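Long-range contact in BIFUNCTIONAL PROTEIN Proline utilization A (PutA) (Corynebacterium freiburgense, PDB 5UX5), which probably oxidises proline to glutamate in two steps, pairing an FAD-dependent proline dehydrogenase with an NAD-dependent aldehyde dehydrogenase in one chain: residues 11-16 with 450-455. Sequence-based numbering, arbitrary orientation.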
loop_
_atom_site.group_PDB
_atom_site.type_symbol
_atom_site.label_atom_id
_atom_site.label_comp_id
_atom_site.label_asym_id
_atom_site.label_seq_id
_atom_site.Cartn_x
_atom_site.Cartn_y
_atom_site.Cartn_z
ATOM N N SER A 11 -18.365 1.693 39.147
ATOM C CA SER A 11 -17.871 1.980 40.489
ATOM C C SER A 11 -16.464 2.586 40.507
ATOM O O SER A 11 -16.004 3.020 41.573
ATOM C CB SER A 11 -17.884 0.689 41.301
ATOM O OG SER A 11 -16.859 -0.188 40.841
ATOM N N TYR A 12 -15.766 2.638 39.372
ATOM C CA TYR A 12 -14.485 3.325 39.372
ATOM C C TYR A 12 -14.635 4.853 39.315
ATOM O O TYR A 12 -13.701 5.563 39.698
ATOM C CB TYR A 12 -13.603 2.824 38.210
ATOM C CG TYR A 12 -14.201 2.859 36.804
ATOM C CD1 TYR A 12 -14.255 4.051 36.081
ATOM C CD2 TYR A 12 -14.653 1.701 36.172
ATOM C CE1 TYR A 12 -14.781 4.101 34.779
ATOM C CE2 TYR A 12 -15.181 1.740 34.855
ATOM C CZ TYR A 12 -15.245 2.947 34.166
ATOM O OH TYR A 12 -15.777 3.013 32.874
ATOM N N ILE A 13 -15.780 5.387 38.866
ATOM C CA ILE A 13 -15.945 6.838 38.804
ATOM C C ILE A 13 -16.067 7.425 40.205
ATOM O O ILE A 13 -16.654 6.816 41.106
ATOM C CB ILE A 13 -17.165 7.213 37.952
ATOM C CG1 ILE A 13 -17.106 6.529 36.598
ATOM C CG2 ILE A 13 -17.227 8.712 37.739
ATOM C CD1 ILE A 13 -18.214 7.016 35.684
ATOM N N ASN A 14 -15.486 8.605 40.400
ATOM C CA ASN A 14 -15.487 9.300 41.685
ATOM C C ASN A 14 -15.083 10.746 41.431
ATOM O O ASN A 14 -14.758 11.129 40.300
ATOM C CB ASN A 14 -14.506 8.667 42.651
ATOM C CG ASN A 14 -13.114 8.762 42.126
ATOM O OD1 ASN A 14 -12.410 9.740 42.374
ATOM N ND2 ASN A 14 -12.744 7.805 41.297
ATOM N N ARG A 15 -14.993 11.525 42.511
ATOM C CA ARG A 15 -14.718 12.954 42.388
ATOM C C ARG A 15 -13.396 13.375 43.037
ATOM O O ARG A 15 -13.231 14.550 43.374
ATOM C CB ARG A 15 -15.881 13.770 42.963
ATOM C CG ARG A 15 -17.232 13.434 42.369
ATOM C CD ARG A 15 -17.969 14.646 41.810
ATOM N NE ARG A 15 -17.787 15.855 42.611
ATOM C CZ ARG A 15 -17.787 17.089 42.104
ATOM N NH1 ARG A 15 -17.950 17.282 40.780
ATOM N NH2 ARG A 15 -17.607 18.131 42.918
ATOM N N ASP A 16 -12.441 12.459 43.223
ATOM C CA ASP A 16 -11.182 12.853 43.852
ATOM C C ASP A 16 -10.466 13.921 43.026
ATOM O O ASP A 16 -10.017 14.937 43.564
ATOM C CB ASP A 16 -10.296 11.628 44.083
ATOM C CG ASP A 16 -10.870 10.698 45.130
ATOM O OD1 ASP A 16 -11.556 11.198 46.048
ATOM O OD2 ASP A 16 -10.660 9.471 45.034
ATOM N N GLN A 450 -13.816 16.083 31.275
ATOM C CA GLN A 450 -14.137 15.131 30.218
ATOM C C GLN A 450 -13.632 13.722 30.498
ATOM O O GLN A 450 -14.017 12.794 29.778
ATOM C CB GLN A 450 -13.571 15.609 28.877
ATOM C CG GLN A 450 -14.182 16.903 28.398
ATOM C CD GLN A 450 -15.714 16.869 28.385
ATOM O OE1 GLN A 450 -16.331 15.944 27.846
ATOM N NE2 GLN A 450 -16.328 17.885 28.990
ATOM N N ARG A 451 -12.833 13.548 31.550
ATOM C CA ARG A 451 -12.184 12.284 31.896
ATOM C C ARG A 451 -13.052 11.040 31.706
ATOM O O ARG A 451 -12.622 10.066 31.092
ATOM C CB ARG A 451 -11.719 12.412 33.348
ATOM C CG ARG A 451 -11.546 11.141 34.120
ATOM C CD ARG A 451 -11.231 11.473 35.568
ATOM N NE ARG A 451 -11.885 12.716 35.953
ATOM C CZ ARG A 451 -12.305 13.000 37.183
ATOM N NH1 ARG A 451 -12.140 12.138 38.174
ATOM N NH2 ARG A 451 -12.893 14.160 37.411
ATOM N N TRP A 452 -14.281 11.043 32.216
ATOM C CA TRP A 452 -15.125 9.851 32.129
ATOM C C TRP A 452 -15.998 9.819 30.885
ATOM O O TRP A 452 -16.636 8.798 30.615
ATOM C CB TRP A 452 -16.030 9.752 33.363
ATOM C CG TRP A 452 -15.294 9.869 34.674
ATOM C CD1 TRP A 452 -15.399 10.879 35.591
ATOM C CD2 TRP A 452 -14.342 8.940 35.211
ATOM N NE1 TRP A 452 -14.568 10.639 36.655
ATOM C CE2 TRP A 452 -13.908 9.456 36.446
ATOM C CE3 TRP A 452 -13.815 7.726 34.768
ATOM C CZ2 TRP A 452 -12.971 8.795 37.238
ATOM C CZ3 TRP A 452 -12.897 7.082 35.549
ATOM C CH2 TRP A 452 -12.483 7.611 36.775
ATOM N N LYS A 453 -16.044 10.911 30.134
ATOM C CA LYS A 453 -16.965 11.058 29.023
ATOM C C LYS A 453 -16.345 10.726 27.669
ATOM O O LYS A 453 -17.081 10.433 26.726
ATOM C CB LYS A 453 -17.519 12.487 29.038
ATOM C CG LYS A 453 -18.023 12.898 30.447
ATOM C CD LYS A 453 -18.623 14.300 30.515
ATOM C CE LYS A 453 -19.713 14.354 31.554
ATOM N NZ LYS A 453 -20.987 14.963 31.045
ATOM N N VAL A 454 -15.016 10.722 27.567
ATOM C CA VAL A 454 -14.342 10.396 26.314
ATOM C C VAL A 454 -14.614 8.948 25.927
ATOM O O VAL A 454 -14.960 8.100 26.756
ATOM C CB VAL A 454 -12.838 10.657 26.442
ATOM C CG1 VAL A 454 -12.591 12.159 26.544
ATOM C CG2 VAL A 454 -12.273 9.893 27.629
ATOM N N ALA A 455 -14.483 8.664 24.636
ATOM C CA ALA A 455 -14.876 7.346 24.178
ATOM C C ALA A 455 -13.927 6.295 24.722
ATOM O O ALA A 455 -12.840 6.594 25.211
ATOM C CB ALA A 455 -14.886 7.273 22.661
#
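The Trp452 indole lies between Ile13 on one face and its own neighbour Arg451 on the other. Ile13 CG2 stands 3.5 Å from the centroid of the five-membered ring and 10° off the ring normal, the geometry of a CH-pi contact. The methyl is set there by chi1 of -52°, which turns CG2 anti to the backbone N. Over the opposite face, Arg451 CG sits 3.6 Å above the indole plane, over its centre, and Trp452 NE1 in turn lies over one face of the Arg451 guanidinium, offset toward the rim. At the far rim of the indole, Trp452 CZ3 meets the edge of the Tyr12 ring, 3.4 Å from Tyr12 CD1. The two ring planes meet obliquely, at 40°. The contact thus joins the loop leading into helix 16-31 to the loop that follows helix 438-450, at the surface beside helix 323-337 of the proline dehydrogenase barrel. No hydrogen bond crosses between the segments: Arg451 NH1 lies 3.5 Å from Asn14 O, and the guanidinium forms salt bridges with Glu18 and Asp335 instead. Asn14 opens an Asx turn just ahead of the helix, its OD1 accepting from Asp16 N at 2.8 Å, on a lone pair and nearly straight. Its ND2 is bonded to Asp335, which ties this turn to the same acid that Arg451 uses.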